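Local coordinates for hypothetical protein SO0527 (Shewanella oneidensis, PDB 2BBE), which is of unknown function but may be a monooxygenase of the antibiotic biosynthesis family, with the dimeric alpha-beta barrel fold, at residues Q13-A18 with E101-V106; A18-K23 with E93-F98; E51-R56 with T63-F68. All blocks are in the same frame, centred on the assembly; numbering follows the deposited sequence.

All three contacts belong to one four-stranded antiparallel sheet, with strands in the order 47-55, 61-68, 8-22, 95-107. Contacts 1 and 2 join the same two strands, 8-22 and 95-107, share A18 and have centres about 20 Å apart; contact 3 is the hairpin on the other side of strand 8-22, its centre about 12 Å from that of contact 1 and 14 Å from that of contact 2. Backbone pairing connects them, C16 O lying 2.8 Å from E66 N and A18 O 2.8 Å from F64 N. Contacts 1 and 3 also meet the second subunit. Sulfate ions, probably from crystallisation, lie beside H104 in contact 1 and R56 in contact 3.

Contact 1: residues Q13-A18 with E101-V106; sequences QIVCVA and ETYHQV
V15 and Y103 face each other across two antiparallel strands, and backbone bonds do most of the joining. V15 N gives Y103 O a nearly straight bond (2.9 Å, 171°), whereas the return bond from Y103 N to V15 O is more bent at its hydrogen (143°). V17 and E101 make the next hydrogen-bonded pair, V17 N meeting E101 O at 2.9 Å. Between them sits the non-hydrogen-bonded pair C16 and T102, where T102 CA makes a CH contact to V15 O at 3.2 Å. Past the last bridge a water takes over: it accepts from Q105 N and donates to Q13 O at 2.7 Å.

Apolar contacts gather on the face that bears V15, V17 and Y103. V15 CB lies 3.9 Å from Y103 CB. With CG of Y103 anti to the carbonyl carbon (chi1 -67°), the ring runs back along its strand towards E101 and brings CE1 within 4.1 Å of V17 CG2. Elsewhere I14 CD1 touches the H104 imidazole, and Q13 O lies in the plane of that ring at its edge, 3.3 Å from H104 CD2.

E101 OE1 bonds to H99, but E101 OE2, T102 OG1 and Y103 OH reach R61 and S55, R56 and T63 of the second subunit. Segment 101-106 is thus gripped along one edge by 13-18, while residues 103-106 also pair with a strand of that subunit, continuing the sheet across the interface.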
# COMPACT_ATOMS: atom_id res chain seq x y z
N GLN A 13 -6.82 3.00 12.97
CA GLN A 13 -6.77 3.51 11.59
C GLN A 13 -8.16 3.54 10.97
O GLN A 13 -9.04 2.74 11.34
CB GLN A 13 -5.79 2.69 10.75
CG GLN A 13 -4.33 2.85 11.24
CD GLN A 13 -3.37 1.99 10.45
OE1 GLN A 13 -3.56 1.78 9.25
NE2 GLN A 13 -2.33 1.49 11.11
N ILE A 14 -8.37 4.47 10.05
CA ILE A 14 -9.70 4.70 9.49
C ILE A 14 -9.63 4.49 8.00
O ILE A 14 -8.80 5.10 7.30
CB ILE A 14 -10.23 6.13 9.81
CG1 ILE A 14 -10.47 6.30 11.33
CG2 ILE A 14 -11.50 6.43 8.99
CD1 ILE A 14 -11.59 5.41 11.89
N VAL A 15 -10.50 3.62 7.52
CA VAL A 15 -10.64 3.37 6.08
C VAL A 15 -11.92 4.07 5.61
O VAL A 15 -12.92 4.08 6.32
CB VAL A 15 -10.66 1.84 5.77
CG1 VAL A 15 -11.18 1.54 4.32
CG2 VAL A 15 -9.24 1.25 5.97
N CYS A 16 -11.88 4.67 4.43
CA CYS A 16 -13.10 5.26 3.86
C CYS A 16 -13.24 4.89 2.41
O CYS A 16 -12.26 4.94 1.63
CB CYS A 16 -13.12 6.80 4.02
SG CYS A 16 -14.59 7.61 3.30
N VAL A 17 -14.46 4.50 2.03
CA VAL A 17 -14.79 4.30 0.62
C VAL A 17 -15.91 5.29 0.28
O VAL A 17 -16.97 5.28 0.91
CB VAL A 17 -15.23 2.86 0.32
CG1 VAL A 17 -15.63 2.72 -1.17
CG2 VAL A 17 -14.10 1.85 0.67
N ALA A 18 -15.67 6.14 -0.71
CA ALA A 18 -16.63 7.19 -1.07
C ALA A 18 -16.87 7.11 -2.58
O ALA A 18 -15.96 7.37 -3.38
CB ALA A 18 -16.06 8.60 -0.66
N GLU A 101 -18.78 5.60 3.22
CA GLU A 101 -18.77 4.65 4.33
C GLU A 101 -17.39 4.62 4.96
O GLU A 101 -16.40 4.52 4.24
CB GLU A 101 -19.12 3.23 3.84
CG GLU A 101 -19.45 2.27 5.02
CD GLU A 101 -20.80 1.55 4.82
OE1 GLU A 101 -21.40 1.68 3.73
OE2 GLU A 101 -21.24 0.85 5.76
N THR A 102 -17.32 4.68 6.29
CA THR A 102 -16.02 4.51 6.97
C THR A 102 -15.96 3.16 7.65
O THR A 102 -17.01 2.56 7.97
CB THR A 102 -15.74 5.64 8.02
OG1 THR A 102 -16.73 5.56 9.05
CG2 THR A 102 -15.78 7.02 7.34
N TYR A 103 -14.74 2.68 7.85
CA TYR A 103 -14.48 1.33 8.29
C TYR A 103 -13.25 1.28 9.22
O TYR A 103 -12.42 2.20 9.20
CB TYR A 103 -14.09 0.48 7.08
CG TYR A 103 -15.16 0.24 6.04
CD1 TYR A 103 -15.35 1.14 4.96
CD2 TYR A 103 -15.93 -0.92 6.09
CE1 TYR A 103 -16.31 0.87 3.96
CE2 TYR A 103 -16.91 -1.19 5.11
CZ TYR A 103 -17.09 -0.29 4.05
OH TYR A 103 -18.03 -0.57 3.08
N HIS A 104 -13.15 0.19 9.99
CA HIS A 104 -11.89 -0.27 10.59
C HIS A 104 -11.43 -1.51 9.84
O HIS A 104 -12.25 -2.37 9.44
CB HIS A 104 -12.08 -0.65 12.06
CG HIS A 104 -12.30 0.53 12.96
ND1 HIS A 104 -13.38 0.63 13.79
CD2 HIS A 104 -11.56 1.65 13.15
CE1 HIS A 104 -13.32 1.76 14.47
NE2 HIS A 104 -12.23 2.40 14.09
N GLN A 105 -10.11 -1.63 9.69
CA GLN A 105 -9.54 -2.75 8.97
C GLN A 105 -9.49 -3.97 9.87
O GLN A 105 -9.23 -3.85 11.07
CB GLN A 105 -8.15 -2.41 8.42
CG GLN A 105 -7.62 -3.46 7.42
CD GLN A 105 -6.21 -3.15 6.90
OE1 GLN A 105 -5.60 -2.14 7.25
NE2 GLN A 105 -5.69 -4.03 6.07
N VAL A 106 -9.78 -5.13 9.28
CA VAL A 106 -9.65 -6.44 9.93
C VAL A 106 -8.36 -7.12 9.45
O VAL A 106 -8.20 -7.41 8.26
CB VAL A 106 -10.85 -7.38 9.58
CG1 VAL A 106 -10.71 -8.77 10.29
CG2 VAL A 106 -12.17 -6.72 9.91
O HOH W 1 -8.37 0.20 10.86

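Contact 2: residues A18-K23 with E93-F98; sequences ASFLSK and ELVESF
F20 and F98 meet at a slant rather than in a stack. F20 CD1 comes to 3.5 Å from CB of F98, while the rings themselves approach less closely, F20 CE1 standing 4.1 Å from F98 CD2. CG of F98 sits between its own backbone N and carbonyl carbon (chi1 70°), which carries the ring off from the neighbouring strand and against M91 of helix 81-94. The F20 ring turns inward, where it forms an edge-to-face pair with Y86 and packs on L30 and L34.

L21 projects from the opposite face. The L21 and E96 side chains run alongside each other in the same direction, and L21 CD2 touches S97 OG at 3.6 Å and E96 OE2 at 3.8 Å. Two residues, E96 and S97, stand opposite the single L21, a classic beta bulge: L21 N bonds to S97 O, and L21 O receives E96 N at 2.7 Å. The bulge lies just where helix 81-94 passes into the final strand of a ferredoxin-like fold, and the chain turns its corner at E96, within the bulge.

K23 reaches that helix end. Its N donates to L94 O (2.8 Å, 167°), and its extended side chain follows the turning backbone, with K23 CD against E93 O and K23 CE against V95 O, both at 3.5 Å. S22 points away from the pairing; its OG bonds to T27 OG1 and also, at 3.0 Å, to K23 O from above the carbonyl plane, whereas S22 O is buried without a partner.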
# COMPACT_ATOMS: atom_id res chain seq x y z
N ALA A 18 -15.67 6.14 -0.71
CA ALA A 18 -16.63 7.19 -1.07
C ALA A 18 -16.87 7.11 -2.58
O ALA A 18 -15.96 7.37 -3.38
CB ALA A 18 -16.06 8.60 -0.66
N SER A 19 -18.09 6.71 -2.96
CA SER A 19 -18.42 6.50 -4.37
C SER A 19 -19.38 7.57 -4.81
O SER A 19 -20.27 7.98 -4.04
CB SER A 19 -19.04 5.12 -4.62
OG SER A 19 -20.25 4.94 -3.88
N PHE A 20 -19.19 8.02 -6.05
CA PHE A 20 -19.98 9.10 -6.63
C PHE A 20 -20.47 8.69 -7.99
O PHE A 20 -19.67 8.29 -8.84
CB PHE A 20 -19.14 10.37 -6.74
CG PHE A 20 -18.56 10.81 -5.42
CD1 PHE A 20 -19.32 11.61 -4.55
CD2 PHE A 20 -17.31 10.35 -5.00
CE1 PHE A 20 -18.81 11.98 -3.30
CE2 PHE A 20 -16.80 10.71 -3.77
CZ PHE A 20 -17.54 11.53 -2.92
N LEU A 21 -21.79 8.77 -8.19
CA LEU A 21 -22.38 8.45 -9.50
C LEU A 21 -22.63 9.74 -10.26
O LEU A 21 -23.50 10.53 -9.87
CB LEU A 21 -23.71 7.71 -9.32
CG LEU A 21 -24.37 7.21 -10.62
CD1 LEU A 21 -23.56 6.04 -11.24
CD2 LEU A 21 -25.80 6.78 -10.32
N SER A 22 -21.90 9.96 -11.35
CA SER A 22 -22.06 11.22 -12.08
C SER A 22 -23.43 11.29 -12.77
O SER A 22 -24.07 10.26 -13.05
CB SER A 22 -20.94 11.44 -13.10
OG SER A 22 -21.22 10.72 -14.28
N LYS A 23 -23.90 12.52 -12.99
CA LYS A 23 -25.01 12.75 -13.92
C LYS A 23 -24.56 12.41 -15.35
O LYS A 23 -23.35 12.33 -15.63
CB LYS A 23 -25.44 14.22 -13.85
CG LYS A 23 -25.95 14.64 -12.46
CD LYS A 23 -26.23 16.15 -12.37
CE LYS A 23 -26.97 16.49 -11.04
NZ LYS A 23 -27.86 17.71 -11.12
N GLU A 93 -23.51 19.89 -8.89
CA GLU A 93 -23.58 20.11 -10.33
C GLU A 93 -23.28 18.85 -11.13
O GLU A 93 -23.78 18.67 -12.24
CB GLU A 93 -22.62 21.24 -10.73
CG GLU A 93 -22.83 22.56 -9.96
CD GLU A 93 -24.25 23.12 -10.11
OE1 GLU A 93 -24.82 23.04 -11.22
OE2 GLU A 93 -24.78 23.66 -9.11
N LEU A 94 -22.46 17.96 -10.55
CA LEU A 94 -21.93 16.81 -11.29
C LEU A 94 -22.49 15.45 -10.90
O LEU A 94 -22.38 14.50 -11.68
CB LEU A 94 -20.40 16.74 -11.10
CG LEU A 94 -19.59 17.99 -11.48
CD1 LEU A 94 -18.10 17.69 -11.47
CD2 LEU A 94 -19.98 18.50 -12.86
N VAL A 95 -23.02 15.32 -9.69
CA VAL A 95 -23.33 14.00 -9.11
C VAL A 95 -24.83 13.75 -8.97
O VAL A 95 -25.55 14.63 -8.46
CB VAL A 95 -22.58 13.82 -7.75
CG1 VAL A 95 -23.00 12.54 -7.04
CG2 VAL A 95 -21.07 13.80 -7.98
N GLU A 96 -25.27 12.58 -9.41
CA GLU A 96 -26.66 12.14 -9.24
C GLU A 96 -26.91 11.62 -7.82
O GLU A 96 -27.93 11.96 -7.18
CB GLU A 96 -26.98 11.02 -10.25
CG GLU A 96 -28.37 10.43 -10.11
CD GLU A 96 -28.69 9.44 -11.21
OE1 GLU A 96 -28.43 9.75 -12.39
OE2 GLU A 96 -29.21 8.34 -10.89
N SER A 97 -25.99 10.79 -7.34
CA SER A 97 -26.10 10.17 -6.02
C SER A 97 -24.71 9.73 -5.59
O SER A 97 -23.80 9.61 -6.43
CB SER A 97 -27.07 8.98 -6.03
OG SER A 97 -26.71 8.05 -7.04
N PHE A 98 -24.54 9.47 -4.29
CA PHE A 98 -23.24 9.11 -3.77
C PHE A 98 -23.41 8.29 -2.50
O PHE A 98 -24.51 8.16 -1.99
CB PHE A 98 -22.38 10.38 -3.51
CG PHE A 98 -22.86 11.24 -2.35
CD1 PHE A 98 -23.98 12.06 -2.48
CD2 PHE A 98 -22.18 11.22 -1.14
CE1 PHE A 98 -24.43 12.86 -1.40
CE2 PHE A 98 -22.61 12.01 -0.05
CZ PHE A 98 -23.74 12.84 -0.19

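Contact 3: residues E51-R56 with T63-F68; sequences ELNVSR and TFVEKF. With SO4 (sulfate ion), chain B.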
# COMPACT_ATOMS: atom_id res chain seq x y z
N GLU A 51 -6.79 7.00 -3.04
CA GLU A 51 -6.73 6.47 -4.39
C GLU A 51 -8.06 6.64 -5.09
O GLU A 51 -9.11 6.30 -4.53
CB GLU A 51 -6.36 4.98 -4.36
CG GLU A 51 -4.96 4.74 -3.80
CD GLU A 51 -4.65 3.26 -3.68
OE1 GLU A 51 -5.50 2.42 -4.05
OE2 GLU A 51 -3.53 2.95 -3.21
N LEU A 52 -8.01 7.18 -6.30
CA LEU A 52 -9.21 7.39 -7.13
C LEU A 52 -9.36 6.26 -8.17
O LEU A 52 -8.36 5.74 -8.68
CB LEU A 52 -9.11 8.76 -7.83
CG LEU A 52 -10.36 9.29 -8.55
CD1 LEU A 52 -11.58 9.40 -7.58
CD2 LEU A 52 -10.04 10.64 -9.21
N ASN A 53 -10.60 5.89 -8.46
CA ASN A 53 -10.90 4.70 -9.26
C ASN A 53 -12.14 4.96 -10.12
O ASN A 53 -13.12 5.58 -9.65
CB ASN A 53 -11.17 3.50 -8.33
CG ASN A 53 -10.07 3.29 -7.28
OD1 ASN A 53 -10.08 3.88 -6.18
ND2 ASN A 53 -9.10 2.47 -7.63
N VAL A 54 -12.11 4.49 -11.36
CA VAL A 54 -13.27 4.57 -12.26
C VAL A 54 -13.83 3.18 -12.50
O VAL A 54 -13.08 2.22 -12.79
CB VAL A 54 -12.93 5.28 -13.61
CG1 VAL A 54 -12.69 6.75 -13.34
CG2 VAL A 54 -11.67 4.66 -14.29
N SER A 55 -15.14 3.06 -12.34
CA SER A 55 -15.82 1.76 -12.43
C SER A 55 -15.77 1.16 -13.82
O SER A 55 -16.06 1.84 -14.82
CB SER A 55 -17.27 1.87 -11.97
OG SER A 55 -17.95 0.63 -12.14
N ARG A 56 -15.44 -0.13 -13.88
CA ARG A 56 -15.54 -0.90 -15.12
C ARG A 56 -16.97 -1.37 -15.36
O ARG A 56 -17.33 -1.72 -16.50
CB ARG A 56 -14.61 -2.12 -15.03
CG ARG A 56 -13.12 -1.75 -14.98
CD ARG A 56 -12.25 -2.99 -14.76
NE ARG A 56 -12.25 -3.94 -15.89
CZ ARG A 56 -12.74 -5.18 -15.83
NH1 ARG A 56 -13.35 -5.62 -14.74
NH2 ARG A 56 -12.63 -5.98 -16.89
N THR A 63 -14.85 6.43 -7.62
CA THR A 63 -14.79 6.06 -6.19
C THR A 63 -13.42 6.30 -5.58
O THR A 63 -12.40 5.89 -6.15
CB THR A 63 -15.18 4.56 -6.02
OG1 THR A 63 -16.52 4.38 -6.49
CG2 THR A 63 -15.05 4.07 -4.56
N PHE A 64 -13.39 6.95 -4.41
CA PHE A 64 -12.17 7.06 -3.63
C PHE A 64 -12.04 5.90 -2.63
O PHE A 64 -13.00 5.55 -1.93
CB PHE A 64 -12.14 8.40 -2.82
CG PHE A 64 -11.37 9.50 -3.50
CD1 PHE A 64 -10.00 9.36 -3.79
CD2 PHE A 64 -12.01 10.71 -3.83
CE1 PHE A 64 -9.29 10.40 -4.42
CE2 PHE A 64 -11.30 11.74 -4.43
CZ PHE A 64 -9.96 11.58 -4.75
N VAL A 65 -10.83 5.36 -2.55
CA VAL A 65 -10.46 4.37 -1.55
C VAL A 65 -9.38 5.01 -0.69
O VAL A 65 -8.31 5.39 -1.20
CB VAL A 65 -9.96 3.07 -2.23
CG1 VAL A 65 -9.26 2.12 -1.18
CG2 VAL A 65 -11.15 2.37 -2.95
N GLU A 66 -9.68 5.16 0.60
CA GLU A 66 -8.88 6.04 1.46
C GLU A 66 -8.49 5.33 2.74
O GLU A 66 -9.18 4.39 3.18
CB GLU A 66 -9.71 7.29 1.84
CG GLU A 66 -10.51 7.94 0.69
CD GLU A 66 -11.41 9.09 1.16
OE1 GLU A 66 -11.32 9.51 2.34
OE2 GLU A 66 -12.21 9.60 0.34
N LYS A 67 -7.40 5.80 3.35
CA LYS A 67 -6.97 5.36 4.69
C LYS A 67 -6.23 6.49 5.39
O LYS A 67 -5.40 7.19 4.79
CB LYS A 67 -6.09 4.09 4.61
CG LYS A 67 -6.01 3.30 5.93
CD LYS A 67 -5.01 2.11 5.87
CE LYS A 67 -5.49 0.93 5.01
NZ LYS A 67 -4.53 -0.27 5.04
N PHE A 68 -6.55 6.68 6.67
CA PHE A 68 -5.97 7.72 7.53
C PHE A 68 -5.50 7.11 8.83
O PHE A 68 -6.00 6.07 9.27
CB PHE A 68 -7.01 8.84 7.81
CG PHE A 68 -7.43 9.57 6.57
CD1 PHE A 68 -8.49 9.07 5.79
CD2 PHE A 68 -6.74 10.72 6.16
CE1 PHE A 68 -8.86 9.73 4.61
CE2 PHE A 68 -7.10 11.37 4.98
CZ PHE A 68 -8.16 10.88 4.20
S SO4 B . -11.32 -3.69 -19.53
O1 SO4 B . -12.26 -4.11 -20.57
O2 SO4 B . -10.66 -4.88 -18.95
O3 SO4 B . -10.32 -2.78 -20.11
O4 SO4 B . -12.10 -2.95 -18.53
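The ring of F64 carries L52 on one face: CD1 of L52 stands 3.8 Å from the ring centroid and only 4° off the normal, a nearly ideal CH-pi contact. The two residues belong to a beta hairpin, strands 47-55 and 61-68, and the F64 ring is also stacked with Y50 of its partner strand. Nearer the backbone, E51 O approaches F64 CD1 obliquely at 3.3 Å, and L52 CB packs against F64 CE1 at 3.8 Å. Chi1 of F64 is -96°, away from a staggered value, and this turn swings the ring back across the strand pair so that one face of the ring meets L52 CD1. Farther along, the guanidinium of R56 meets a sulfate at its edge, in plane.

Within the hairpin, E51 and V65 form a hydrogen-bonded pair, E51 N donating to V65 O at 2.9 Å and V65 N returning to E51 O at 2.8 Å. L52 and F64 form the non-hydrogen-bonded pair next to it, and T63 N bonds to N53 O at 2.8 Å. L52 and F64 share a face that packs on helix 27-35, whereas E51, T63 and V65 lie on the other.

From that second face the extended side chain of E51 forms a salt bridge with R49 of the second subunit, which also receives the T63 hydroxyl at its Y103. The edge of strand 47-55 makes a separate link, residues 52-55 pairing with a strand of the same subunit. In the loop after the strand, R56 grips the sulfate with two nitrogens: NE of R56 donates to O4 at 2.8 Å (149°), and NH2 of R56 to O2 at 3.1 Å.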